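Local coordinates for protein alcohol dehydrogenase (Aeropyrum pernix, PDB 1H2B) that probably oxidises alcohols with NAD+ as electron acceptor, as a zinc-dependent medium-chain alcohol dehydrogenase of a hyperthermophilic archaeon, at residues R20-N25 with R29-D34; A181-P186 with M278-I283; A167-T172 with L352-L357. All blocks are in the same frame, centred on the assembly; numbering follows the deposited sequence.

Interaction 1: residues R20-N25 with R29-D34; sequences RLHEYN and RIEDVD
The beta hairpin of strands 17-21 and 29-32 is closed by Arg20 and Arg29, an antiparallel hydrogen-bonded pair. Arg20 N gives its hydrogen to Arg29 O at 2.8 Å, and Arg29 N returns one to Arg20 O at 2.9 Å. Both side chains leave by the same face of the sheet, where they join His22, Glu31 and Val33. The guanidinium of Arg29 lies flat on the His22 ring, centres 3.6 Å apart and planes within 11° of each other; NE sits over the ring near its rim, with CD2 as the nearest atom. Bends at the second and third torsions of Arg29 (chi2 138°, chi3 75°) fold its chain back over the imidazole. The same group is held from its edge by Glu23, whose OE1 makes a salt bridge of 3.0 Å to Arg29 NH1, the carboxylate standing steeply to the guanidinium plane. At the rim of the imidazole, His22 NE2 points almost straight at Glu31 OE2, the two flat groups nearly perpendicular; the bond is modelled very short, so its exact length is doubtful. Glu31 OE2 is also joined to Arg20 through a water, which accepts from Arg20 NH1 at 2.7 Å and donates to the carboxylate oxygen. Further along, Arg20 CD comes tightly against Val33 CG1 at 3.2 Å, and this methyl lies over a face of the guanidinium. The rest of that group turns elsewhere: NE bonds Thr76 and NH2 forms a salt bridge with Asp134. Glu23 thus pairs directly with Arg29, and Glu31 with His22, while Arg20 meets Glu31 through water. The carboxylate of Glu31 would be expected to favour a protonated His22, although the arginine stacked on the imidazole probably works against that charge.

Interaction 2: residues A181-P186 with M278-I283; sequences ARTLYP and MGRLII
Arg280 reaches from strand 279-283 to Thr183 in the loop after helix 166-181, and its outer half does all the touching. CB and CG carry the chain off the strand toward the loop without meeting it. CD is the first atom to arrive, 3.4 Å from Thr183 OG1 and a little farther from the methyl CG2. A turn about the CG-CD bond (chi3 63°) brings NE to a salt bridge with Glu305 on the neighbouring strand 303-306. NH1 donates to Thr183 OG1 at 2.9 Å, with an N-H...O angle of 157° and the oxygen almost in the guanidinium plane; it also bonds the carbonyl O of Lys179, near the end of the helix. The hydroxyl of Thr183 has a further partner in a water at 2.8 Å from OG1. NH2 ends over a face of the Arg182 guanidinium, 3.6 Å from Arg182 NH1, with the two planes 59° apart. These like charges would be expected to repel, and Glu305 probably eases the strain on the Arg280 side. With an alanine here, Glu305 is likely to lose its charge mate, and Thr183 OG1 and Lys179 O would each lose a donor. Arg182 and Thr183 are the central residues of a type I turn running from Ala181 to Leu184, beyond which the chain leads into strand 189-193, and Arg182 packs on Arg182 of the second subunit. The contact ties the loop between helix 166-181 and strand 189-193 to an inner strand of the six-stranded parallel sheet of a Rossmann-type, nucleotide-binding domain.

Interaction 3: residues A167-T172 with L352-L357; sequences ADAGIT and LGRAVL. With ZN (zinc ion), chain J; NAJ (nicotinamide-adenine-dinucleotide (acidic form)), chain I; OCA (octanoic acid (caprylic acid)), chain H.
Arg354 and Ala169 meet face-on: the methyl CB of Ala169 sits above the guanidinium, offset toward its rim and 3.5 Å from NH2. The edge of the same group is given to the cofactor, with NH1 donating to O1N of the NAD pyrophosphate at 2.7 Å and the oxygen in the guanidinium plane. NE faces another way, into a salt bridge with Glu80, whose other oxygen accepts from Ala169 N. Asp168 OD1 lies near that plane too, 4.0 Å from Arg354 NH2, and binds the zinc at 2.0 Å. With CG swung opposite the backbone N (chi1 -175°), the carboxylate of Asp168 is held out to the metal, which Cys54, His79 and O1 of the octanoic acid also bind. One turn on, Thr172 donates from both N and OG1 to Asp168 O, reaching it from opposite faces of the carbonyl plane. Its methyl CG2 packs against the nicotinamide amide, 3.4 Å from O7N. Metal ligand, pyrophosphate-binding arginine and nicotinamide wall thus gather where helix 166-181 meets strand 354-358, in the interdomain active-site cleft of zinc-containing alcohol dehydrogenases.

How the interactions relate
Interaction 3 is buried near the middle of the chain, interaction 2 is partly buried, and interaction 1 lies at the surface, about 41 Å from interaction 2 between centres and on the other side of the chain's centre. Interactions 2 and 3 share helix 166-181: residues 167-172 belong to its early turns, whereas 181-186 start at its last residue and run on into the loop, and interaction 2 falls within the chain loop that interaction 3 closes. Each uses arginine differently. In 20-25 with 29-34 it stacks and pairs with acids within a local hairpin; in 181-186 with 278-283 it joins a loop to a distant strand; in 167-172 with 352-357 it serves a bound cofactor beside a metal.

Interaction 1: residues R20-N25 with R29-D34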
loop_
_atom_site.group_PDB
_atom_site.type_symbol
_atom_site.label_atom_id
_atom_site.label_comp_id
_atom_site.label_asym_id
_atom_site.label_seq_id
_atom_site.Cartn_x
_atom_site.Cartn_y
_atom_site.Cartn_z
ATOM N N ARG B 20 -0.537 -37.661 -22.962
ATOM C CA ARG B 20 -0.900 -38.013 -21.590
ATOM C C ARG B 20 0.214 -38.610 -20.791
ATOM O O ARG B 20 1.019 -39.381 -21.314
ATOM C CB ARG B 20 -2.091 -38.950 -21.556
ATOM C CG ARG B 20 -3.171 -38.543 -22.543
ATOM C CD ARG B 20 -4.436 -39.301 -22.319
ATOM N NE ARG B 20 -5.286 -38.672 -21.312
ATOM C CZ ARG B 20 -6.223 -39.306 -20.628
ATOM N NH1 ARG B 20 -6.444 -40.621 -20.807
ATOM N NH2 ARG B 20 -6.946 -38.636 -19.767
ATOM N N LEU B 21 0.249 -38.224 -19.525
ATOM C CA LEU B 21 1.185 -38.749 -18.550
ATOM C C LEU B 21 0.584 -40.015 -17.952
ATOM O O LEU B 21 -0.420 -39.944 -17.260
ATOM C CB LEU B 21 1.432 -37.713 -17.438
ATOM C CG LEU B 21 2.570 -37.947 -16.443
ATOM C CD1 LEU B 21 2.812 -36.649 -15.709
ATOM C CD2 LEU B 21 2.274 -39.049 -15.432
ATOM N N HIS B 22 1.213 -41.162 -18.232
ATOM C CA HIS B 22 0.858 -42.444 -17.601
ATOM C C HIS B 22 1.837 -42.845 -16.520
ATOM O O HIS B 22 1.445 -43.416 -15.516
ATOM C CB HIS B 22 0.832 -43.578 -18.622
ATOM C CG HIS B 22 -0.340 -43.543 -19.547
ATOM N ND1 HIS B 22 -1.399 -44.417 -19.439
ATOM C CD2 HIS B 22 -0.616 -42.742 -20.604
ATOM C CE1 HIS B 22 -2.270 -44.168 -20.401
ATOM N NE2 HIS B 22 -1.821 -43.152 -21.118
ATOM N N GLU B 23 3.113 -42.557 -16.747
ATOM C CA GLU B 23 4.161 -42.896 -15.806
ATOM C C GLU B 23 5.179 -41.775 -15.758
ATOM O O GLU B 23 5.563 -41.242 -16.805
ATOM C CB GLU B 23 4.894 -44.180 -16.237
ATOM C CG GLU B 23 4.022 -45.282 -16.813
ATOM C CD GLU B 23 4.809 -46.290 -17.633
ATOM O OE1 GLU B 23 4.551 -46.410 -18.855
ATOM O OE2 GLU B 23 5.681 -46.970 -17.047
ATOM N N TYR B 24 5.645 -41.490 -14.550
ATOM C CA TYR B 24 6.700 -40.502 -14.321
ATOM C C TYR B 24 8.028 -40.963 -14.900
ATOM O O TYR B 24 8.288 -42.174 -14.977
ATOM C CB TYR B 24 6.813 -40.183 -12.837
ATOM C CG TYR B 24 5.536 -39.588 -12.290
ATOM C CD1 TYR B 24 4.744 -40.265 -11.374
ATOM C CD2 TYR B 24 5.092 -38.332 -12.732
ATOM C CE1 TYR B 24 3.554 -39.706 -10.884
ATOM C CE2 TYR B 24 3.935 -37.786 -12.264
ATOM C CZ TYR B 24 3.153 -38.445 -11.350
ATOM O OH TYR B 24 1.994 -37.870 -10.888
ATOM N N ASN B 25 8.835 -39.987 -15.327
ATOM C CA ASN B 25 10.146 -40.225 -15.928
ATOM C C ASN B 25 10.161 -41.060 -17.195
ATOM O O ASN B 25 11.141 -41.749 -17.498
ATOM C CB ASN B 25 11.106 -40.736 -14.857
ATOM C CG ASN B 25 11.423 -39.674 -13.850
ATOM O OD1 ASN B 25 11.874 -38.575 -14.218
ATOM N ND2 ASN B 25 11.169 -39.960 -12.577
ATOM N N ARG B 29 2.537 -40.179 -23.599
ATOM C CA ARG B 29 1.930 -41.023 -24.617
ATOM C C ARG B 29 0.954 -40.227 -25.482
ATOM O O ARG B 29 0.075 -39.525 -24.956
ATOM C CB ARG B 29 1.281 -42.244 -23.955
ATOM C CG ARG B 29 2.367 -43.207 -23.456
ATOM C CD ARG B 29 2.146 -43.833 -22.095
ATOM N NE ARG B 29 1.139 -44.883 -22.164
ATOM C CZ ARG B 29 1.112 -45.982 -21.410
ATOM N NH1 ARG B 29 2.043 -46.227 -20.494
ATOM N NH2 ARG B 29 0.128 -46.845 -21.575
ATOM N N ILE B 30 1.157 -40.267 -26.793
ATOM C CA ILE B 30 0.252 -39.592 -27.710
ATOM C C ILE B 30 -0.784 -40.639 -28.091
ATOM O O ILE B 30 -0.426 -41.664 -28.685
ATOM C CB ILE B 30 0.993 -39.028 -28.953
ATOM C CG1 ILE B 30 2.070 -38.004 -28.534
ATOM C CG2 ILE B 30 0.010 -38.417 -29.925
ATOM C CD1 ILE B 30 3.189 -37.844 -29.547
ATOM N N GLU B 31 -2.049 -40.427 -27.718
ATOM C CA GLU B 31 -3.058 -41.476 -27.884
ATOM C C GLU B 31 -4.445 -40.890 -28.009
ATOM O O GLU B 31 -4.639 -39.706 -27.770
ATOM C CB GLU B 31 -3.032 -42.420 -26.700
ATOM C CG GLU B 31 -3.305 -41.788 -25.353
ATOM C CD GLU B 31 -2.730 -42.583 -24.215
ATOM O OE1 GLU B 31 -2.044 -43.591 -24.479
ATOM O OE2 GLU B 31 -2.957 -42.204 -23.051
ATOM N N ASP B 32 -5.411 -41.716 -28.389
ATOM C CA ASP B 32 -6.804 -41.262 -28.370
ATOM C C ASP B 32 -7.418 -41.255 -26.973
ATOM O O ASP B 32 -7.107 -42.085 -26.123
ATOM C CB ASP B 32 -7.664 -42.099 -29.320
ATOM C CG ASP B 32 -7.098 -42.151 -30.721
ATOM O OD1 ASP B 32 -7.106 -41.100 -31.408
ATOM O OD2 ASP B 32 -6.627 -43.202 -31.217
ATOM N N VAL B 33 -8.311 -40.293 -26.739
ATOM C CA VAL B 33 -9.042 -40.197 -25.485
ATOM C C VAL B 33 -10.458 -39.796 -25.900
ATOM O O VAL B 33 -10.659 -39.361 -27.017
ATOM C CB VAL B 33 -8.397 -39.166 -24.553
ATOM C CG1 VAL B 33 -6.969 -39.533 -24.292
ATOM C CG2 VAL B 33 -8.365 -37.882 -25.204
ATOM N N ASP B 34 -11.453 -39.989 -25.032
ATOM C CA ASP B 34 -12.796 -39.562 -25.413
ATOM C C ASP B 34 -12.915 -38.027 -25.328
ATOM O O ASP B 34 -12.178 -37.358 -24.579
ATOM C CB ASP B 34 -13.838 -40.216 -24.487
ATOM C CG ASP B 34 -13.957 -41.713 -24.697
ATOM O OD1 ASP B 34 -13.352 -42.235 -25.635
ATOM O OD2 ASP B 34 -14.599 -42.424 -23.916
HETATM O O HOH W 1 -5.384 -42.819 -22.043
#

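Interaction 2: residues A181-P186 with M278-I283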
loop_
_atom_site.group_PDB
_atom_site.type_symbol
_atom_site.label_atom_id
_atom_site.label_comp_id
_atom_site.label_asym_id
_atom_site.label_seq_id
_atom_site.Cartn_x
_atom_site.Cartn_y
_atom_site.Cartn_z
ATOM N N ALA B 181 7.304 -3.990 -8.875
ATOM C CA ALA B 181 7.132 -2.568 -9.182
ATOM C C ALA B 181 6.880 -1.770 -7.903
ATOM O O ALA B 181 7.255 -0.580 -7.817
ATOM C CB ALA B 181 6.050 -2.378 -10.105
ATOM N N ARG B 182 6.343 -2.441 -6.885
ATOM C CA ARG B 182 5.931 -1.736 -5.654
ATOM C C ARG B 182 7.088 -1.015 -4.945
ATOM O O ARG B 182 6.863 -0.062 -4.140
ATOM C CB ARG B 182 5.298 -2.750 -4.685
ATOM C CG ARG B 182 3.902 -3.129 -5.133
ATOM C CD ARG B 182 3.470 -4.505 -4.640
ATOM N NE ARG B 182 3.600 -4.634 -3.189
ATOM C CZ ARG B 182 3.681 -5.796 -2.540
ATOM N NH1 ARG B 182 3.676 -6.951 -3.243
ATOM N NH2 ARG B 182 3.777 -5.800 -1.190
ATOM N N THR B 183 8.315 -1.459 -5.176
ATOM C CA THR B 183 9.472 -0.837 -4.554
ATOM C C THR B 183 10.566 -0.407 -5.554
ATOM O O THR B 183 11.727 -0.210 -5.179
ATOM C CB THR B 183 10.114 -1.737 -3.509
ATOM O OG1 THR B 183 10.497 -3.005 -4.090
ATOM C CG2 THR B 183 9.126 -2.081 -2.374
ATOM N N LEU B 184 10.219 -0.351 -6.822
ATOM C CA LEU B 184 11.203 0.051 -7.829
ATOM C C LEU B 184 10.939 1.542 -8.074
ATOM O O LEU B 184 9.873 2.044 -7.733
ATOM C CB LEU B 184 11.078 -0.814 -9.114
ATOM C CG LEU B 184 11.678 -2.207 -8.852
ATOM C CD1 LEU B 184 11.370 -3.111 -10.072
ATOM C CD2 LEU B 184 13.208 -2.215 -8.556
ATOM N N TYR B 185 11.969 2.232 -8.518
ATOM C CA TYR B 185 11.893 3.693 -8.707
ATOM C C TYR B 185 13.013 4.008 -9.680
ATOM O O TYR B 185 13.872 3.148 -9.903
ATOM C CB TYR B 185 12.112 4.368 -7.368
ATOM C CG TYR B 185 13.374 3.939 -6.653
ATOM C CD1 TYR B 185 14.603 4.495 -6.955
ATOM C CD2 TYR B 185 13.320 2.974 -5.629
ATOM C CE1 TYR B 185 15.766 4.095 -6.291
ATOM C CE2 TYR B 185 14.455 2.582 -4.967
ATOM C CZ TYR B 185 15.680 3.150 -5.297
ATOM O OH TYR B 185 16.827 2.760 -4.648
ATOM N N PRO B 186 13.071 5.212 -10.284
ATOM C CA PRO B 186 14.185 5.531 -11.185
ATOM C C PRO B 186 15.555 5.468 -10.523
ATOM O O PRO B 186 15.767 6.102 -9.476
ATOM C CB PRO B 186 13.876 6.984 -11.659
ATOM C CG PRO B 186 12.349 7.128 -11.423
ATOM C CD PRO B 186 12.104 6.325 -10.157
ATOM N N MET B 278 17.110 -3.753 2.124
ATOM C CA MET B 278 15.651 -3.761 1.867
ATOM C C MET B 278 15.291 -4.445 0.550
ATOM O O MET B 278 14.181 -4.317 0.046
ATOM C CB MET B 278 15.004 -2.384 1.997
ATOM C CG MET B 278 15.040 -1.929 3.422
ATOM S SD MET B 278 14.121 -0.385 3.706
ATOM C CE MET B 278 14.917 0.684 2.719
ATOM N N GLY B 279 16.234 -5.220 0.037
ATOM C CA GLY B 279 16.048 -5.897 -1.227
ATOM C C GLY B 279 14.987 -6.998 -1.120
ATOM O O GLY B 279 14.721 -7.524 -0.038
ATOM N N ARG B 280 14.423 -7.341 -2.261
ATOM C CA ARG B 280 13.324 -8.320 -2.326
ATOM C C ARG B 280 13.624 -9.295 -3.410
ATOM O O ARG B 280 13.889 -8.895 -4.576
ATOM C CB ARG B 280 12.013 -7.654 -2.630
ATOM C CG ARG B 280 11.591 -6.579 -1.589
ATOM C CD ARG B 280 10.488 -5.735 -2.115
ATOM N NE ARG B 280 9.270 -6.512 -2.367
ATOM C CZ ARG B 280 8.364 -6.238 -3.281
ATOM N NH1 ARG B 280 8.563 -5.193 -4.098
ATOM N NH2 ARG B 280 7.294 -7.020 -3.435
ATOM N N LEU B 281 13.610 -10.575 -3.037
ATOM C CA LEU B 281 13.732 -11.648 -4.035
ATOM C C LEU B 281 12.345 -12.196 -4.319
ATOM O O LEU B 281 11.688 -12.726 -3.414
ATOM C CB LEU B 281 14.679 -12.750 -3.526
ATOM C CG LEU B 281 14.709 -14.048 -4.359
ATOM C CD1 LEU B 281 15.180 -13.821 -5.800
ATOM C CD2 LEU B 281 15.609 -15.026 -3.591
ATOM N N ILE B 282 11.904 -12.079 -5.565
ATOM C CA ILE B 282 10.624 -12.644 -5.957
ATOM C C ILE B 282 10.909 -14.011 -6.529
ATOM O O ILE B 282 11.653 -14.139 -7.518
ATOM C CB ILE B 282 9.893 -11.764 -6.999
ATOM C CG1 ILE B 282 9.861 -10.276 -6.592
ATOM C CG2 ILE B 282 8.499 -12.358 -7.282
ATOM C CD1 ILE B 282 9.349 -10.018 -5.248
ATOM N N ILE B 283 10.438 -15.047 -5.835
ATOM C CA ILE B 283 10.666 -16.439 -6.238
ATOM C C ILE B 283 9.492 -16.926 -7.093
ATOM O O ILE B 283 8.342 -16.972 -6.628
ATOM C CB ILE B 283 10.842 -17.328 -4.986
ATOM C CG1 ILE B 283 12.113 -16.876 -4.270
ATOM C CG2 ILE B 283 10.934 -18.821 -5.358
ATOM C CD1 ILE B 283 12.278 -17.523 -2.853
HETATM O O HOH W 2 13.055 -3.363 -2.975
#

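Interaction 3: residues A167-T172 with L352-L357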
loop_
_atom_site.group_PDB
_atom_site.type_symbol
_atom_site.label_atom_id
_atom_site.label_comp_id
_atom_site.label_asym_id
_atom_site.label_seq_id
_atom_site.Cartn_x
_atom_site.Cartn_y
_atom_site.Cartn_z
ATOM N N ALA B 167 -1.118 -17.084 -21.122
ATOM C CA ALA B 167 -2.033 -17.771 -20.208
ATOM C C ALA B 167 -1.358 -18.374 -18.980
ATOM O O ALA B 167 -2.015 -18.631 -17.985
ATOM C CB ALA B 167 -2.768 -18.896 -20.951
ATOM N N ASP B 168 -0.031 -18.526 -19.024
ATOM C CA ASP B 168 0.654 -19.060 -17.850
ATOM C C ASP B 168 2.025 -18.376 -17.679
ATOM O O ASP B 168 2.279 -17.705 -16.679
ATOM C CB ASP B 168 0.841 -20.557 -18.008
ATOM C CG ASP B 168 1.415 -21.190 -16.794
ATOM O OD1 ASP B 168 2.545 -21.741 -16.941
ATOM O OD2 ASP B 168 0.844 -21.181 -15.680
ATOM N N ALA B 169 2.895 -18.516 -18.669
ATOM C CA ALA B 169 4.176 -17.789 -18.615
ATOM C C ALA B 169 3.965 -16.290 -18.447
ATOM O O ALA B 169 4.588 -15.663 -17.555
ATOM C CB ALA B 169 5.016 -18.027 -19.875
ATOM N N GLY B 170 3.067 -15.712 -19.261
ATOM C CA GLY B 170 2.866 -14.268 -19.208
ATOM C C GLY B 170 2.228 -13.804 -17.910
ATOM O O GLY B 170 2.743 -12.862 -17.291
ATOM N N ILE B 171 1.121 -14.439 -17.523
ATOM C CA ILE B 171 0.384 -13.978 -16.332
ATOM C C ILE B 171 1.313 -14.117 -15.089
ATOM O O ILE B 171 1.304 -13.235 -14.224
ATOM C CB ILE B 171 -0.967 -14.709 -16.188
ATOM C CG1 ILE B 171 -1.753 -14.122 -15.009
ATOM C CG2 ILE B 171 -0.767 -16.250 -16.023
ATOM C CD1 ILE B 171 -3.030 -14.895 -14.661
ATOM N N THR B 172 2.096 -15.197 -15.039
ATOM C CA THR B 172 3.001 -15.397 -13.896
ATOM C C THR B 172 4.053 -14.285 -13.864
ATOM O O THR B 172 4.329 -13.680 -12.797
ATOM C CB THR B 172 3.670 -16.769 -13.978
ATOM O OG1 THR B 172 2.659 -17.773 -14.024
ATOM C CG2 THR B 172 4.523 -17.011 -12.713
ATOM N N LEU B 352 14.354 -21.115 -27.553
ATOM C CA LEU B 352 14.410 -19.670 -27.452
ATOM C C LEU B 352 12.987 -19.123 -27.223
ATOM O O LEU B 352 12.111 -19.168 -28.117
ATOM C CB LEU B 352 15.044 -19.030 -28.707
ATOM C CG LEU B 352 15.317 -17.521 -28.567
ATOM C CD1 LEU B 352 16.561 -17.275 -27.758
ATOM C CD2 LEU B 352 15.515 -16.899 -29.945
ATOM N N GLY B 353 12.765 -18.586 -26.023
ATOM C CA GLY B 353 11.424 -18.119 -25.653
ATOM C C GLY B 353 10.543 -19.282 -25.210
ATOM O O GLY B 353 10.918 -20.039 -24.339
ATOM N N ARG B 354 9.403 -19.442 -25.873
ATOM C CA ARG B 354 8.381 -20.401 -25.484
ATOM C C ARG B 354 7.972 -21.253 -26.655
ATOM O O ARG B 354 7.598 -20.728 -27.685
ATOM C CB ARG B 354 7.166 -19.601 -25.002
ATOM C CG ARG B 354 6.093 -20.402 -24.314
ATOM C CD ARG B 354 6.607 -21.224 -23.184
ATOM N NE ARG B 354 5.759 -21.237 -22.015
ATOM C CZ ARG B 354 6.234 -21.478 -20.798
ATOM N NH1 ARG B 354 7.544 -21.676 -20.606
ATOM N NH2 ARG B 354 5.397 -21.509 -19.776
ATOM N N ALA B 355 7.974 -22.563 -26.437
ATOM C CA ALA B 355 7.454 -23.485 -27.433
ATOM C C ALA B 355 5.941 -23.548 -27.294
ATOM O O ALA B 355 5.411 -23.613 -26.172
ATOM C CB ALA B 355 8.078 -24.832 -27.254
ATOM N N VAL B 356 5.233 -23.543 -28.429
ATOM C CA VAL B 356 3.750 -23.614 -28.416
ATOM C C VAL B 356 3.380 -24.715 -29.423
ATOM O O VAL B 356 3.942 -24.730 -30.537
ATOM C CB VAL B 356 3.152 -22.295 -28.845
ATOM C CG1 VAL B 356 1.647 -22.370 -28.931
ATOM C CG2 VAL B 356 3.515 -21.191 -27.836
ATOM N N LEU B 357 2.507 -25.628 -29.008
ATOM C CA LEU B 357 2.034 -26.765 -29.847
ATOM C C LEU B 357 0.711 -26.443 -30.488
ATOM O O LEU B 357 -0.162 -25.859 -29.863
ATOM C CB LEU B 357 1.921 -28.074 -29.058
ATOM C CG LEU B 357 3.177 -28.381 -28.242
ATOM C CD1 LEU B 357 2.954 -29.708 -27.528
ATOM C CD2 LEU B 357 4.493 -28.366 -29.066
HETATM ZN ZN ZN J . 3.455 -23.455 -16.280
HETATM P PA NAJ I . 12.544 -22.171 -19.152
HETATM O O1A NAJ I . 13.197 -23.524 -19.211
HETATM O O2A NAJ I . 11.896 -21.590 -20.419
HETATM O O5B NAJ I . 13.577 -21.023 -18.747
HETATM C C5B NAJ I . 14.596 -21.220 -17.757
HETATM C C4B NAJ I . 15.682 -20.229 -18.141
HETATM O O4B NAJ I . 16.644 -20.229 -17.067
HETATM C C3B NAJ I . 16.390 -20.566 -19.453
HETATM O O3B NAJ I . 16.484 -19.422 -20.318
HETATM C C2B NAJ I . 17.732 -21.021 -18.896
HETATM O O2B NAJ I . 18.820 -20.900 -19.825
HETATM C C1B NAJ I . 17.935 -20.144 -17.654
HETATM N N9A NAJ I . 18.898 -20.660 -16.682
HETATM C C8A NAJ I . 19.223 -21.979 -16.335
HETATM N N7A NAJ I . 20.158 -21.965 -15.347
HETATM C C5A NAJ I . 20.440 -20.659 -15.066
HETATM C C6A NAJ I . 21.290 -20.046 -14.179
HETATM N N6A NAJ I . 22.115 -20.725 -13.371
HETATM N N1A NAJ I . 21.280 -18.678 -14.102
HETATM C C2A NAJ I . 20.498 -17.897 -14.936
HETATM N N3A NAJ I . 19.685 -18.511 -15.823
HETATM C C4A NAJ I . 19.663 -19.869 -15.887
HETATM O O3 NAJ I . 11.500 -22.244 -17.956
HETATM P PN NAJ I . 10.076 -21.502 -17.795
HETATM O O1N NAJ I . 9.020 -22.298 -18.410
HETATM O O2N NAJ I . 10.225 -20.077 -18.153
HETATM O O5D NAJ I . 9.864 -21.699 -16.216
HETATM C C5D NAJ I . 10.745 -21.007 -15.334
HETATM C C4D NAJ I . 10.560 -21.542 -13.923
HETATM O O4D NAJ I . 9.299 -21.055 -13.430
HETATM C C3D NAJ I . 10.458 -23.064 -13.841
HETATM O O3D NAJ I . 10.925 -23.473 -12.543
HETATM C C2D NAJ I . 8.946 -23.312 -13.934
HETATM O O2D NAJ I . 8.506 -24.540 -13.427
HETATM C C1D NAJ I . 8.479 -22.137 -13.056
HETATM N N1N NAJ I . 7.077 -21.726 -13.129
HETATM C C2N NAJ I . 6.574 -21.116 -12.017
HETATM C C3N NAJ I . 5.275 -20.638 -12.026
HETATM C C7N NAJ I . 4.712 -20.028 -10.784
HETATM O O7N NAJ I . 3.418 -19.675 -10.863
HETATM N N7N NAJ I . 5.401 -19.753 -9.672
HETATM C C4N NAJ I . 4.433 -20.735 -13.182
HETATM C C5N NAJ I . 5.082 -21.218 -14.354
HETATM C C6N NAJ I . 6.364 -21.732 -14.307
HETATM C C1 OCA H . 2.566 -23.460 -13.494
HETATM C C2 OCA H . 2.755 -23.910 -12.038
HETATM C C3 OCA H . 1.460 -23.714 -11.231
HETATM C C4 OCA H . 1.411 -24.464 -9.910
HETATM C C5 OCA H . 0.014 -24.329 -9.306
HETATM C C6 OCA H . -0.031 -24.866 -7.878
HETATM C C7 OCA H . -1.375 -24.659 -7.188
HETATM C C8 OCA H . -1.308 -25.233 -5.784
HETATM O O1 OCA H . 3.456 -23.711 -14.354
HETATM O O2 OCA H . 1.549 -22.817 -13.825
#